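Local coordinates for protein cytochrome C (Marichromatium purpuratum 984, PDB 5LO9) that probably couples two thiosulfate molecules oxidatively into tetrathionate, a reversible reaction in this enzyme family, passing the electrons along four c-type hemes, at residues R4-T7 and L8-G12; L48-Q51 and I52-R56. One frame throughout, in Å; residues are numbered along the deposited sequence.

Contact 1 (4-7 with 8-12) comes first along the chain, on helix 2-10, and is complete before contact 2 (48-51 with 52-56) begins on helix 45-57. Each joins successive turns of a single helix. Their centres are 18 Å apart and their nearest atoms about 9 Å, so they do not touch, but both pack on helix 74-86 within the first cytochrome c unit. Contact 1 lies beside the stretch carrying the covalent heme c #1 cysteines, whereas contact 2 reaches between that heme and heme c #2 of the next unit. The first therefore belongs to the helical framework of one heme domain, the second to the junction between two.

Contact 1: R4-T7 and L8-G12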
loop_
_atom_site.group_PDB
_atom_site.type_symbol
_atom_site.label_atom_id
_atom_site.label_comp_id
_atom_site.label_asym_id
_atom_site.label_seq_id
_atom_site.Cartn_x
_atom_site.Cartn_y
_atom_site.Cartn_z
ATOM N N ARG A 4 -39.938 -29.793 40.945
ATOM C CA ARG A 4 -40.144 -31.076 40.298
ATOM C C ARG A 4 -38.872 -31.493 39.572
ATOM O O ARG A 4 -38.409 -32.634 39.704
ATOM C CB ARG A 4 -41.339 -30.987 39.339
ATOM C CG ARG A 4 -41.604 -32.249 38.486
ATOM C CD ARG A 4 -42.266 -33.419 39.266
ATOM N NE ARG A 4 -43.338 -34.070 38.489
ATOM C CZ ARG A 4 -44.603 -33.641 38.424
ATOM N NH1 ARG A 4 -44.985 -32.554 39.104
ATOM N NH2 ARG A 4 -45.490 -34.306 37.676
ATOM N N GLY A 5 -38.268 -30.551 38.836
ATOM C CA GLY A 5 -37.001 -30.822 38.179
ATOM C C GLY A 5 -35.931 -31.337 39.121
ATOM O O GLY A 5 -35.241 -32.321 38.823
ATOM N N ARG A 6 -35.769 -30.680 40.273
ATOM C CA ARG A 6 -34.742 -31.119 41.216
ATOM C C ARG A 6 -35.019 -32.539 41.693
ATOM O O ARG A 6 -34.111 -33.383 41.732
ATOM C CB ARG A 6 -34.611 -30.158 42.413
ATOM C CG ARG A 6 -33.255 -30.343 43.203
ATOM C CD ARG A 6 -33.269 -29.857 44.664
ATOM N NE ARG A 6 -34.122 -28.678 44.843
ATOM C CZ ARG A 6 -33.689 -27.413 44.840
ATOM N NH1 ARG A 6 -32.391 -27.131 44.649
ATOM N NH2 ARG A 6 -34.570 -26.421 44.995
ATOM N N THR A 7 -36.266 -32.834 42.065
ATOM C CA THR A 7 -36.509 -34.162 42.609
ATOM C C THR A 7 -36.331 -35.236 41.528
ATOM O O THR A 7 -35.752 -36.295 41.812
ATOM C CB THR A 7 -37.902 -34.228 43.272
ATOM O OG1 THR A 7 -38.914 -34.003 42.290
ATOM C CG2 THR A 7 -38.054 -33.149 44.430
ATOM N N LEU A 8 -36.690 -34.945 40.266
ATOM C CA LEU A 8 -36.419 -35.902 39.190
ATOM C C LEU A 8 -34.934 -36.038 38.912
ATOM O O LEU A 8 -34.447 -37.146 38.641
ATOM C CB LEU A 8 -37.116 -35.493 37.906
ATOM C CG LEU A 8 -38.603 -35.770 37.788
ATOM C CD1 LEU A 8 -39.111 -35.367 36.388
ATOM C CD2 LEU A 8 -38.854 -37.229 38.066
ATOM N N ALA A 9 -34.197 -34.931 38.927
ATOM C CA ALA A 9 -32.771 -35.058 38.668
ATOM C C ALA A 9 -32.063 -35.780 39.804
ATOM O O ALA A 9 -31.197 -36.626 39.551
ATOM C CB ALA A 9 -32.148 -33.695 38.424
ATOM N N GLU A 10 -32.415 -35.479 41.061
ATOM C CA GLU A 10 -31.627 -35.993 42.184
ATOM C C GLU A 10 -32.126 -37.337 42.708
ATOM O O GLU A 10 -31.317 -38.165 43.137
ATOM C CB GLU A 10 -31.636 -34.983 43.339
ATOM C CG GLU A 10 -30.910 -33.643 43.080
ATOM C CD GLU A 10 -30.846 -32.756 44.329
ATOM O OE1 GLU A 10 -31.340 -33.181 45.407
ATOM O OE2 GLU A 10 -30.375 -31.603 44.209
ATOM N N GLN A 11 -33.427 -37.605 42.633
ATOM C CA GLN A 11 -33.996 -38.805 43.238
ATOM C C GLN A 11 -34.923 -39.604 42.334
ATOM O O GLN A 11 -35.271 -40.728 42.697
ATOM C CB GLN A 11 -34.768 -38.430 44.510
ATOM C CG GLN A 11 -33.891 -37.931 45.649
ATOM C CD GLN A 11 -34.684 -37.118 46.657
ATOM O OE1 GLN A 11 -35.850 -37.416 46.954
ATOM N NE2 GLN A 11 -34.044 -36.085 47.201
ATOM N N GLY A 12 -35.316 -39.086 41.187
ATOM C CA GLY A 12 -36.300 -39.753 40.383
ATOM C C GLY A 12 -37.642 -39.748 41.085
ATOM O O GLY A 12 -37.834 -39.122 42.122
#
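Arg4 O takes two donors: Leu8 N at 2.9 Å, one turn on, and the hydroxyl of Thr7, whose OG1 lies 3.0 Å from Arg4 O. With chi1 at 63°, the Thr7 hydroxyl is swung back over the preceding turn; its OG1 also has a weak hydrogen bond to Glu3 O, so the hydroxyl is shared between the two carbonyls. Along the helical ladder, Ala9 N bonds to Gly5 O, and Glu10 N to Arg6 O at 2.8 Å. Where the helix ends, Thr7 O accepts Gln11 N at 2.8 Å and, weakly, Gly12 N, the chain turning away at Gly12 with positive phi.

Outside the ladder, Arg6 and Glu10 run alongside each other in the same direction. OE2 of Glu10 rests against the methylenes of Arg6, 3.3 Å from Arg6 CG, while the guanidinium, turned 68° from the carboxylate plane, bends off at chi3 to a salt bridge with Glu3. An alanine in place of Arg6 would be likely to deprive Glu3 of its charged mate and Glu10 of the aliphatic stem beside it. Arg4 pairs with Asp76, Ala9 meets Tyr83 and Tyr84 of helix 74-86, and the backbones of Leu8 and Ala9 bond to Cys21 and Ala22. This is the N-terminal helix of a class I cytochrome c fold, packed on the domain's last helix beside the heme-binding stretch.

Contact 2: L48-Q51 and I52-R56; sequences LATQ and IERFR. With HEC (heme c), chain D; PGO (S-1,2-propanediol), chain I.
Gln51 and Arg54 meet on a propionate of heme c #2, whose O1D is gripped by both: Gln51 NE2 lies 3.1 Å from HEC O1D and Arg54 NE 3.0 Å from the same atom. The other oxygen of the same propionate, O2D, receives Arg54 NH2 at 3.0 Å, in the guanidinium plane and nearly straight (168°). A bend at chi2 brings the Gln51 amide round to the propionate, its plane 60° from that of the guanidinium. Its other end is also occupied, OE1 accepting from Arg60 NH1. Tyr146 and Arg159 also bond to heme c #2.

The remaining guanidinium donors are used too: NH1 bonds to Gln59 OE1 and to O1 of a propanediol, probably from the crystallisation liquor, and NH2 bonds to the diol O2. Over one guanidinium face sits the methyl of Thr50, with CG2 3.7 Å from Arg54 NH2 and offset toward the rim; chi1 of -70° places this methyl there and sends OG1 back to Ala46 O. Along the backbone the helix closes its own bonds, Arg54 N to Thr50 O at 2.7 Å and Phe55 N to Gln51 O at 3.1 Å. Leu48, Ile52 and Phe55 touch heme c #1, Phe55 also meeting Met65, an axial ligand of its iron. Three N-H groups on one propionate, two of them from an arginine, would probably keep it ionised, its negative charge offset at the boundary between two hemes.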
loop_
_atom_site.group_PDB
_atom_site.type_symbol
_atom_site.label_atom_id
_atom_site.label_comp_id
_atom_site.label_asym_id
_atom_site.label_seq_id
_atom_site.Cartn_x
_atom_site.Cartn_y
_atom_site.Cartn_z
ATOM N N LEU A 48 -32.777 -28.364 25.697
ATOM C CA LEU A 48 -32.950 -29.638 26.386
ATOM C C LEU A 48 -34.311 -30.238 26.052
ATOM O O LEU A 48 -34.427 -31.409 25.675
ATOM C CB LEU A 48 -32.803 -29.433 27.887
ATOM C CG LEU A 48 -31.434 -29.022 28.408
ATOM C CD1 LEU A 48 -31.520 -28.570 29.911
ATOM C CD2 LEU A 48 -30.418 -30.173 28.177
ATOM N N ALA A 49 -35.354 -29.432 26.151
ATOM C CA ALA A 49 -36.680 -29.933 25.862
ATOM C C ALA A 49 -36.803 -30.393 24.418
ATOM O O ALA A 49 -37.468 -31.394 24.136
ATOM C CB ALA A 49 -37.690 -28.854 26.160
ATOM N N THR A 50 -36.232 -29.642 23.479
ATOM C CA THR A 50 -36.270 -30.065 22.080
ATOM C C THR A 50 -35.554 -31.396 21.898
ATOM O O THR A 50 -36.015 -32.264 21.149
ATOM C CB THR A 50 -35.648 -28.993 21.181
ATOM O OG1 THR A 50 -36.504 -27.864 21.144
ATOM C CG2 THR A 50 -35.446 -29.489 19.743
ATOM N N GLN A 51 -34.453 -31.598 22.610
ATOM C CA GLN A 51 -33.721 -32.849 22.456
ATOM C C GLN A 51 -34.507 -34.012 23.053
ATOM O O GLN A 51 -34.502 -35.110 22.501
ATOM C CB GLN A 51 -32.324 -32.748 23.087
ATOM C CG GLN A 51 -31.357 -31.784 22.343
ATOM C CD GLN A 51 -31.446 -31.939 20.851
ATOM O OE1 GLN A 51 -31.341 -33.057 20.326
ATOM N NE2 GLN A 51 -31.703 -30.829 20.156
ATOM N N ILE A 52 -35.153 -33.815 24.201
ATOM C CA ILE A 52 -36.003 -34.870 24.740
ATOM C C ILE A 52 -37.089 -35.213 23.727
ATOM O O ILE A 52 -37.387 -36.385 23.473
ATOM C CB ILE A 52 -36.567 -34.443 26.111
ATOM C CG1 ILE A 52 -35.444 -34.491 27.159
ATOM C CG2 ILE A 52 -37.661 -35.361 26.561
ATOM C CD1 ILE A 52 -35.699 -33.718 28.435
ATOM N N GLU A 53 -37.655 -34.201 23.094
ATOM C CA GLU A 53 -38.693 -34.461 22.116
ATOM C C GLU A 53 -38.124 -35.074 20.850
ATOM O O GLU A 53 -38.836 -35.815 20.160
ATOM C CB GLU A 53 -39.465 -33.173 21.813
ATOM C CG GLU A 53 -40.515 -32.843 22.883
ATOM C CD GLU A 53 -41.029 -31.368 22.852
ATOM O OE1 GLU A 53 -40.688 -30.601 21.912
ATOM O OE2 GLU A 53 -41.790 -30.977 23.785
ATOM N N ARG A 54 -36.851 -34.798 20.531
ATOM C CA ARG A 54 -36.237 -35.465 19.377
ATOM C C ARG A 54 -36.168 -36.962 19.608
ATOM O O ARG A 54 -36.462 -37.751 18.700
ATOM C CB ARG A 54 -34.823 -34.944 19.100
ATOM C CG ARG A 54 -34.746 -33.562 18.513
ATOM C CD ARG A 54 -33.693 -33.426 17.431
ATOM N NE ARG A 54 -33.376 -32.027 17.229
ATOM C CZ ARG A 54 -34.168 -31.183 16.572
ATOM N NH1 ARG A 54 -35.321 -31.580 16.047
ATOM N NH2 ARG A 54 -33.815 -29.924 16.450
ATOM N N PHE A 55 -35.755 -37.366 20.815
ATOM C CA PHE A 55 -35.724 -38.774 21.176
ATOM C C PHE A 55 -37.114 -39.384 21.002
ATOM O O PHE A 55 -37.263 -40.465 20.427
ATOM C CB PHE A 55 -35.271 -38.914 22.623
ATOM C CG PHE A 55 -33.799 -38.862 22.842
ATOM C CD1 PHE A 55 -33.000 -39.922 22.491
ATOM C CD2 PHE A 55 -33.215 -37.770 23.467
ATOM C CE1 PHE A 55 -31.655 -39.887 22.724
ATOM C CE2 PHE A 55 -31.856 -37.718 23.694
ATOM C CZ PHE A 55 -31.075 -38.763 23.318
ATOM N N ARG A 56 -38.144 -38.678 21.472
ATOM C CA ARG A 56 -39.514 -39.177 21.428
ATOM C C ARG A 56 -40.049 -39.306 20.012
ATOM O O ARG A 56 -40.883 -40.181 19.744
ATOM C CB ARG A 56 -40.395 -38.249 22.262
ATOM C CG ARG A 56 -40.088 -38.415 23.735
ATOM C CD ARG A 56 -40.485 -37.233 24.512
ATOM N NE ARG A 56 -41.926 -37.017 24.683
ATOM C CZ ARG A 56 -42.634 -37.483 25.703
ATOM N NH1 ARG A 56 -42.045 -38.226 26.616
ATOM N NH2 ARG A 56 -43.917 -37.190 25.823
HETATM FE FE HEC D . -22.856 -28.079 15.190
HETATM C CHA HEC D . -25.320 -29.365 17.294
HETATM C CHB HEC D . -20.550 -30.358 16.518
HETATM C CHC HEC D . -20.341 -26.709 13.198
HETATM C CHD HEC D . -25.215 -26.015 13.669
HETATM N NA HEC D . -22.935 -29.573 16.647
HETATM C C1A HEC D . -23.993 -29.926 17.365
HETATM C C2A HEC D . -23.737 -31.035 18.301
HETATM C C3A HEC D . -22.325 -31.348 18.061
HETATM C C4A HEC D . -21.926 -30.372 17.011
HETATM C CMA HEC D . -21.517 -32.413 18.748
HETATM C CAA HEC D . -24.663 -31.716 19.277
HETATM C CBA HEC D . -24.570 -31.019 20.626
HETATM C CGA HEC D . -25.426 -31.717 21.657
HETATM O O1A HEC D . -25.620 -31.151 22.753
HETATM O O2A HEC D . -25.904 -32.841 21.373
HETATM N NB HEC D . -20.823 -28.462 14.913
HETATM C C1B HEC D . -20.088 -29.392 15.526
HETATM C C2B HEC D . -18.666 -29.388 15.093
HETATM C C3B HEC D . -18.620 -28.313 14.095
HETATM C C4B HEC D . -20.007 -27.822 14.072
HETATM C CMB HEC D . -17.567 -30.297 15.568
HETATM C CAB HEC D . -17.463 -27.790 13.293
HETATM C CBB HEC D . -16.833 -28.909 12.514
HETATM N NC HEC D . -22.783 -26.620 13.711
HETATM C C1C HEC D . -21.703 -26.203 13.061
HETATM C C2C HEC D . -21.983 -25.132 12.083
HETATM C C3C HEC D . -23.433 -24.925 12.194
HETATM C C4C HEC D . -23.811 -25.914 13.238
HETATM C CMC HEC D . -20.975 -24.473 11.194
HETATM C CAC HEC D . -24.354 -23.935 11.518
HETATM C CBC HEC D . -24.174 -23.671 10.049
HETATM N ND HEC D . -24.891 -27.747 15.434
HETATM C C1D HEC D . -25.648 -26.920 14.732
HETATM C C2D HEC D . -27.062 -26.931 15.153
HETATM C C3D HEC D . -27.117 -27.901 16.222
HETATM C C4D HEC D . -25.699 -28.346 16.313
HETATM C CMD HEC D . -28.183 -26.148 14.595
HETATM C CAD HEC D . -28.333 -28.315 17.014
HETATM C CBD HEC D . -28.978 -29.580 16.431
HETATM C CGD HEC D . -30.344 -29.845 17.030
HETATM O O1D HEC D . -30.589 -31.035 17.310
HETATM O O2D HEC D . -31.152 -28.899 17.235
HETATM C C1 PGO I . -38.011 -28.444 15.407
HETATM C C2 PGO I . -36.715 -27.658 15.133
HETATM C C3 PGO I . -35.879 -28.362 14.038
HETATM O O1 PGO I . -37.831 -29.803 14.912
HETATM O O2 PGO I . -35.914 -27.463 16.331
#